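Local coordinates for Aac(6')-Ih protein (Acinetobacter baumannii, PDB 4E8O) that probably transfers the acetyl group of acetyl coenzyme A to the 6'-amino group of aminoglycoside antibiotics, as a member of the GCN5-related N-acetyltransferase superfamily, at residues Ala37-Leu42 with Met78-Ile83; Glu29-Asp34 with Leu67-Thr72; Ala97-Ile102 with Phe133-Ala138. All blocks are in the same frame, centred on the assembly; numbering follows the deposited sequence.

Interaction 1: residues Ala37-Leu42 with Met78-Ile83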
# COMPACT_ATOMS: atom_id res chain seq x y z
N ALA B 37 -20.66 13.47 -10.00
CA ALA B 37 -20.34 14.19 -11.23
C ALA B 37 -18.85 14.48 -11.39
O ALA B 37 -18.32 14.40 -12.50
CB ALA B 37 -21.15 15.47 -11.31
N LEU B 38 -18.18 14.83 -10.29
CA LEU B 38 -16.74 15.07 -10.31
C LEU B 38 -15.96 13.77 -10.21
O LEU B 38 -14.92 13.61 -10.86
CB LEU B 38 -16.34 16.01 -9.18
CG LEU B 38 -16.88 17.44 -9.28
CD1 LEU B 38 -16.41 18.27 -8.10
CD2 LEU B 38 -16.43 18.07 -10.58
N ARG B 39 -16.46 12.84 -9.40
CA ARG B 39 -15.81 11.55 -9.19
C ARG B 39 -15.71 10.76 -10.49
O ARG B 39 -14.74 10.03 -10.70
CB ARG B 39 -16.59 10.73 -8.15
CG ARG B 39 -15.75 9.71 -7.40
CD ARG B 39 -16.55 9.08 -6.27
NE ARG B 39 -15.69 8.42 -5.29
CZ ARG B 39 -15.55 7.10 -5.18
NH1 ARG B 39 -16.23 6.29 -5.97
NH2 ARG B 39 -14.73 6.60 -4.26
N CYS B 40 -16.71 10.89 -11.35
CA CYS B 40 -16.71 10.15 -12.62
C CYS B 40 -15.73 10.74 -13.63
O CYS B 40 -15.32 10.06 -14.57
CB CYS B 40 -18.12 10.08 -13.21
SG CYS B 40 -18.68 11.58 -14.07
N LEU B 41 -15.34 11.99 -13.42
CA LEU B 41 -14.32 12.62 -14.25
C LEU B 41 -12.95 12.11 -13.82
O LEU B 41 -12.07 11.86 -14.65
CB LEU B 41 -14.36 14.14 -14.12
CG LEU B 41 -15.69 14.85 -14.37
CD1 LEU B 41 -15.48 16.34 -14.32
CD2 LEU B 41 -16.29 14.45 -15.71
N LEU B 42 -12.77 11.97 -12.51
CA LEU B 42 -11.52 11.47 -11.95
C LEU B 42 -11.37 9.99 -12.26
O LEU B 42 -10.39 9.57 -12.88
CB LEU B 42 -11.48 11.70 -10.44
CG LEU B 42 -10.19 11.36 -9.69
CD1 LEU B 42 -9.01 12.09 -10.30
CD2 LEU B 42 -10.31 11.71 -8.21
N MET B 78 -13.05 18.13 -5.70
CA MET B 78 -13.29 17.11 -4.68
C MET B 78 -11.98 16.50 -4.22
O MET B 78 -10.99 16.50 -4.96
CB MET B 78 -14.18 15.99 -5.23
CG MET B 78 -13.64 15.34 -6.49
SD MET B 78 -14.14 13.61 -6.69
CE MET B 78 -12.87 12.79 -5.74
N LEU B 79 -11.97 15.97 -3.00
CA LEU B 79 -10.83 15.25 -2.46
C LEU B 79 -11.34 14.06 -1.65
O LEU B 79 -12.37 14.15 -0.98
CB LEU B 79 -9.98 16.16 -1.57
CG LEU B 79 -8.78 15.55 -0.85
CD1 LEU B 79 -7.68 16.58 -0.66
CD2 LEU B 79 -9.18 14.98 0.50
N GLU B 80 -10.60 12.96 -1.69
CA GLU B 80 -10.88 11.83 -0.82
C GLU B 80 -9.58 11.43 -0.14
O GLU B 80 -8.52 11.39 -0.77
CB GLU B 80 -11.49 10.66 -1.61
CG GLU B 80 -12.78 11.04 -2.33
CD GLU B 80 -13.44 9.87 -3.05
OE1 GLU B 80 -13.15 8.70 -2.72
OE2 GLU B 80 -14.26 10.14 -3.96
N ALA B 81 -9.64 11.12 1.15
CA ALA B 81 -8.44 10.71 1.86
C ALA B 81 -8.80 9.65 2.88
O ALA B 81 -9.98 9.48 3.21
CB ALA B 81 -7.77 11.90 2.55
N SER B 82 -7.79 8.93 3.37
CA SER B 82 -8.02 7.91 4.37
C SER B 82 -6.91 7.92 5.40
O SER B 82 -5.85 8.52 5.19
CB SER B 82 -8.08 6.53 3.72
OG SER B 82 -6.86 6.23 3.05
N ILE B 83 -7.16 7.27 6.53
CA ILE B 83 -6.12 6.98 7.50
C ILE B 83 -5.72 5.52 7.30
O ILE B 83 -6.59 4.64 7.30
CB ILE B 83 -6.60 7.18 8.95
CG1 ILE B 83 -7.21 8.58 9.15
CG2 ILE B 83 -5.46 6.93 9.92
CD1 ILE B 83 -6.23 9.72 8.92
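Arg-39 of helix 32-42 grips Glu-80 of strand 75-84 side-on, with two nitrogens. Arg-39 NE donates a hydrogen bond to Glu-80 OE2 at 2.6 Å, and Arg-39 NH2 donates one to Glu-80 OE1 at 3.0 Å. Each oxygen uses its syn lone pair. The guanidinium and carboxylate planes are only 2° apart; the paired bonds keep the two planes together and limit rotation of either group. Arg-39 gets there on a chain extended from CG to NE, with CG anti to the backbone N (chi1 -154°).

Met-78 packs against the helix beside the salt bridge. Its CG lies 3.9 Å from Leu-38 CB, and its SD lies against the helix backbone, 3.6 Å from Arg-39 CA. A bend at the last torsion sends CE to Leu-42, 3.7 Å from CD2.

This is the first helix of the GNAT fold laid across the sheet. The axes of segments 37-42 and 78-83 come within 9.4 Å and cross at -73°.

A second shell steadies the ion pair. Glu-80 OE2 also takes a hydrogen bond from Trp-35 NE1, one turn before Arg-39 on helix 32-42. Arg-39 NH1 has a salt bridge to Glu-53 and a hydrogen bond to His-50, both on helix 47-57. Leu-79 points away from helix 32-42 and packs on Leu-117 and Val-121 of helix 113-127.

Interaction 2: residues Glu29-Asp34 with Leu67-Thr72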
# COMPACT_ATOMS: atom_id res chain seq x y z
N GLU B 29 -24.93 13.10 2.41
CA GLU B 29 -25.77 12.31 1.50
C GLU B 29 -26.55 13.20 0.55
O GLU B 29 -26.89 12.80 -0.57
CB GLU B 29 -26.73 11.43 2.30
CG GLU B 29 -27.64 10.56 1.45
CD GLU B 29 -28.71 9.86 2.27
OE1 GLU B 29 -28.55 9.80 3.51
OE2 GLU B 29 -29.69 9.37 1.68
N SER B 30 -26.84 14.42 0.99
CA SER B 30 -27.57 15.39 0.17
C SER B 30 -26.78 15.84 -1.06
O SER B 30 -27.35 16.37 -2.01
CB SER B 30 -27.96 16.60 1.02
OG SER B 30 -26.87 17.04 1.81
N GLN B 31 -25.47 15.62 -1.04
CA GLN B 31 -24.56 16.11 -2.08
C GLN B 31 -23.92 14.99 -2.90
O GLN B 31 -22.88 15.19 -3.52
CB GLN B 31 -23.45 16.95 -1.44
CG GLN B 31 -23.93 18.18 -0.67
CD GLN B 31 -22.88 18.70 0.30
OE1 GLN B 31 -22.20 17.93 0.96
NE2 GLN B 31 -22.75 20.02 0.37
N LEU B 32 -24.55 13.81 -2.91
CA LEU B 32 -24.00 12.66 -3.62
C LEU B 32 -23.88 12.88 -5.14
O LEU B 32 -22.93 12.42 -5.77
CB LEU B 32 -24.83 11.41 -3.33
CG LEU B 32 -24.75 10.87 -1.90
CD1 LEU B 32 -25.85 9.86 -1.63
CD2 LEU B 32 -23.39 10.24 -1.64
N SER B 33 -24.85 13.59 -5.71
CA SER B 33 -24.85 13.89 -7.14
C SER B 33 -23.69 14.80 -7.54
O SER B 33 -23.01 14.55 -8.55
CB SER B 33 -26.18 14.51 -7.55
OG SER B 33 -26.14 14.94 -8.90
N ASP B 34 -23.45 15.86 -6.77
CA ASP B 34 -22.30 16.74 -7.02
C ASP B 34 -20.99 15.98 -6.89
O ASP B 34 -20.03 16.24 -7.63
CB ASP B 34 -22.30 17.92 -6.05
CG ASP B 34 -23.46 18.86 -6.26
OD1 ASP B 34 -23.95 18.97 -7.41
OD2 ASP B 34 -23.89 19.49 -5.27
N LEU B 67 -15.88 18.52 -0.82
CA LEU B 67 -16.22 19.23 -2.05
C LEU B 67 -15.92 20.71 -1.86
O LEU B 67 -16.03 21.24 -0.76
CB LEU B 67 -17.71 19.05 -2.38
CG LEU B 67 -18.15 17.78 -3.11
CD1 LEU B 67 -19.65 17.57 -2.98
CD2 LEU B 67 -17.77 17.85 -4.57
N ALA B 68 -15.51 21.36 -2.94
CA ALA B 68 -15.37 22.81 -2.95
C ALA B 68 -16.46 23.40 -3.84
O ALA B 68 -16.63 22.96 -4.98
CB ALA B 68 -13.99 23.23 -3.44
N TYR B 69 -17.20 24.38 -3.32
CA TYR B 69 -18.29 24.99 -4.06
C TYR B 69 -18.01 26.45 -4.37
O TYR B 69 -17.19 27.10 -3.71
CB TYR B 69 -19.60 24.89 -3.27
CG TYR B 69 -20.24 23.52 -3.24
CD1 TYR B 69 -21.25 23.19 -4.14
CD2 TYR B 69 -19.86 22.57 -2.30
CE1 TYR B 69 -21.85 21.94 -4.11
CE2 TYR B 69 -20.46 21.33 -2.27
CZ TYR B 69 -21.45 21.02 -3.17
OH TYR B 69 -22.04 19.78 -3.15
N THR B 70 -18.69 26.98 -5.39
CA THR B 70 -18.64 28.40 -5.69
C THR B 70 -19.79 29.10 -4.98
O THR B 70 -20.47 28.51 -4.13
CB THR B 70 -18.74 28.67 -7.20
OG1 THR B 70 -20.04 28.28 -7.68
CG2 THR B 70 -17.68 27.88 -7.95
N ASP B 71 -20.01 30.37 -5.32
CA ASP B 71 -21.14 31.15 -4.84
C ASP B 71 -22.43 30.56 -5.38
O ASP B 71 -23.44 30.47 -4.68
CB ASP B 71 -21.03 32.58 -5.35
CG ASP B 71 -19.72 33.22 -4.98
OD1 ASP B 71 -19.33 33.08 -3.81
OD2 ASP B 71 -19.08 33.84 -5.86
N THR B 72 -22.37 30.16 -6.64
CA THR B 72 -23.54 29.69 -7.37
C THR B 72 -23.82 28.21 -7.10
O THR B 72 -24.56 27.56 -7.84
CB THR B 72 -23.35 29.91 -8.89
OG1 THR B 72 -23.36 28.65 -9.57
CG2 THR B 72 -22.03 30.62 -9.17
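Tyr-69 and Asp-34 make the polar link of this contact. The Tyr-69 hydroxyl donates to Asp-34, with OH 2.8 Å from OD2. The acceptor lies near the plane of the ring, at its edge. The hydroxyl meets Asp-34 OD2 from its anti side, 20° out of the carboxylate plane. The two groups are steeply turned, with carboxylate and ring planes 72° apart.

Gln-31 crosses the phenol end of Tyr-69 at a slant. Its CG is 3.5 Å from Tyr-69 OH, and its NE2 is 3.7 Å from Tyr-69 CE2. The amide and ring planes are 19° apart. The other end of the amide is held separately, because Gln-31 OE1 accepts a hydrogen bond from Ser-28 N.

Leu-67, two residues before Tyr-69 on strand 63-69, fills the inner part. Its CD1 rests against the first turn of helix 32-42, 4.0 Å from Gln-31 O and 4.1 Å from Asp-34 CB. Gln-31 is the N-cap residue of that helix. The contact therefore sets the start of the first GNAT helix against the end of a sheet strand. Leu-67 and Tyr-69 are buried here, and both also pack on Ala-75 of strand 75-84.

The outer side is looser. Gln-31 and Asp-34 are partly exposed. Beyond Tyr-69 the strand gives way to a turn in which Asp-71 and Thr-72 are poorly ordered. A hydrogen bond from Gln-74 N to Thr-70 OG1 closes this turn.

A buried phenol thus donates its hydrogen bond to a carboxylate that is partly exposed. Asp-34 as acceptor is consistent with a charged carboxylate, and its negative charge would probably help keep Tyr-69 protonated.

Interaction 3: residues Ala97-Ile102 with Phe133-Ala138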
# COMPACT_ATOMS: atom_id res chain seq x y z
N ALA B 97 -1.85 9.55 7.00
CA ALA B 97 -2.94 9.97 6.14
C ALA B 97 -2.58 9.56 4.73
O ALA B 97 -1.40 9.43 4.41
CB ALA B 97 -3.15 11.46 6.22
N PHE B 98 -3.57 9.33 3.87
CA PHE B 98 -3.27 8.96 2.49
C PHE B 98 -4.24 9.62 1.53
O PHE B 98 -5.45 9.58 1.75
CB PHE B 98 -3.29 7.43 2.33
CG PHE B 98 -2.83 6.95 0.98
CD1 PHE B 98 -1.50 6.60 0.76
CD2 PHE B 98 -3.73 6.82 -0.07
CE1 PHE B 98 -1.08 6.15 -0.48
CE2 PHE B 98 -3.32 6.37 -1.31
CZ PHE B 98 -1.99 6.03 -1.52
N LEU B 99 -3.70 10.23 0.48
CA LEU B 99 -4.52 10.91 -0.52
C LEU B 99 -5.05 9.89 -1.52
O LEU B 99 -4.29 9.32 -2.31
CB LEU B 99 -3.71 11.99 -1.26
CG LEU B 99 -4.53 12.88 -2.19
CD1 LEU B 99 -5.53 13.67 -1.38
CD2 LEU B 99 -3.64 13.82 -3.00
N GLU B 100 -6.36 9.66 -1.49
CA GLU B 100 -6.96 8.67 -2.37
C GLU B 100 -7.27 9.29 -3.73
O GLU B 100 -7.13 8.63 -4.75
CB GLU B 100 -8.24 8.10 -1.75
CG GLU B 100 -8.03 7.48 -0.37
CD GLU B 100 -7.49 6.07 -0.44
OE1 GLU B 100 -7.36 5.53 -1.55
OE2 GLU B 100 -7.18 5.50 0.63
N GLY B 101 -7.68 10.55 -3.73
CA GLY B 101 -8.01 11.22 -4.97
C GLY B 101 -8.26 12.70 -4.79
O GLY B 101 -8.83 13.13 -3.78
N ILE B 102 -7.83 13.47 -5.77
CA ILE B 102 -8.12 14.89 -5.79
C ILE B 102 -8.43 15.28 -7.23
O ILE B 102 -7.80 14.78 -8.17
CB ILE B 102 -6.95 15.72 -5.22
CG1 ILE B 102 -7.31 17.20 -5.15
CG2 ILE B 102 -5.67 15.46 -6.01
CD1 ILE B 102 -6.23 18.07 -4.53
N PHE B 133 1.72 12.38 5.60
CA PHE B 133 0.62 12.44 4.64
C PHE B 133 1.21 11.93 3.33
O PHE B 133 2.07 12.58 2.73
CB PHE B 133 0.15 13.90 4.49
CG PHE B 133 -1.10 14.08 3.67
CD1 PHE B 133 -1.79 12.99 3.15
CD2 PHE B 133 -1.59 15.35 3.42
CE1 PHE B 133 -2.94 13.18 2.39
CE2 PHE B 133 -2.74 15.55 2.66
CZ PHE B 133 -3.41 14.46 2.15
N ALA B 134 0.77 10.75 2.91
CA ALA B 134 1.33 10.10 1.73
C ALA B 134 0.32 10.06 0.60
O ALA B 134 -0.86 10.33 0.81
CB ALA B 134 1.81 8.69 2.06
N SER B 135 0.79 9.71 -0.59
CA SER B 135 -0.06 9.62 -1.78
C SER B 135 0.71 8.80 -2.79
O SER B 135 1.86 8.41 -2.53
CB SER B 135 -0.35 11.02 -2.33
OG SER B 135 -1.23 10.98 -3.44
N ASP B 136 0.09 8.51 -3.93
CA ASP B 136 0.81 7.83 -5.00
C ASP B 136 0.23 8.21 -6.36
O ASP B 136 -0.82 8.86 -6.43
CB ASP B 136 0.82 6.31 -4.80
CG ASP B 136 -0.56 5.68 -4.95
OD1 ASP B 136 -1.56 6.41 -5.10
OD2 ASP B 136 -0.64 4.44 -4.91
N ALA B 137 0.91 7.82 -7.42
CA ALA B 137 0.47 8.14 -8.77
C ALA B 137 1.05 7.11 -9.71
O ALA B 137 2.13 6.58 -9.45
CB ALA B 137 0.94 9.51 -9.16
N ALA B 138 0.35 6.84 -10.81
CA ALA B 138 0.88 5.95 -11.84
C ALA B 138 2.24 6.48 -12.30
O ALA B 138 2.44 7.69 -12.37
CB ALA B 138 -0.08 5.86 -13.01
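A beta-alpha-beta crossover brings strands 96-104 and 132-138 side by side and parallel, with helix 113-127 between them in the chain. In the GNAT fold these two strands part to form the V-shaped opening where acetyl coenzyme A usually binds. Here they are bridged at Ala-97 with Phe-133 and at Phe-98 with Ala-134. The axes of the two segments are 32° apart, and Gly-101 and Ile-102 make no contact with the partner strand.

Two backbone bonds join them. Ala-134 N bonds to Ala-97 O at 2.9 Å, and Leu-99 N to Ala-134 O, also at 2.9 Å.

The Phe-98 ring reaches across to the partner strand, its CG anti to the backbone N (chi1 -173°). Ser-135 CA then sits over one face in a CH-pi contact, 4.2 Å from the centroid of the Phe-98 ring. Phe-98 CZ lies 3.6 Å from Asp-136 OD1, and the carboxylate is turned 75° from the ring. Phe-133 works from the opposite face of the sheet. Its CD1 touches Ala-97 CB at 3.7 Å, and its ring edge meets the Phe-98 to Leu-99 peptide. Leu-99 CB is 3.9 Å from Phe-133 CE1 and 3.5 Å from Ser-135 OG, whose hydrogen-bond partner is His-148 of helix 142-150.

Where the strands part, Glu-100 and Gly-101 form a classic beta bulge facing Glu-80 of strand 75-84. Phe-133 packs on Val-118 and Val-121 of helix 113-127. Along its other edge, strand 132-138 pairs antiparallel with a strand of the second subunit, so the sheet continues across the dimer.

Overall arrangement
From the N terminus, residues 29-34 lead into helix 32-42, and 37-42 form its later part. Interaction 2 closes a loop when the chain returns at 67-72. Interaction 1 closes at 78-83, one strand later. The two cross along the chain, and they touch where Leu-38 and Met-78 meet Leu-67. Together they fix helix 32-42 over neighbouring strands 63-69 and 75-84. Interaction 3 follows in series and closes the crossover from 97-102 to 133-138. It touches interaction 1, where Glu-80 and Gly-101 share a backbone hydrogen bond between neighbouring strands. Interactions 2 and 3 do not touch, with centres about 22 Å apart, but both reach the same sheet.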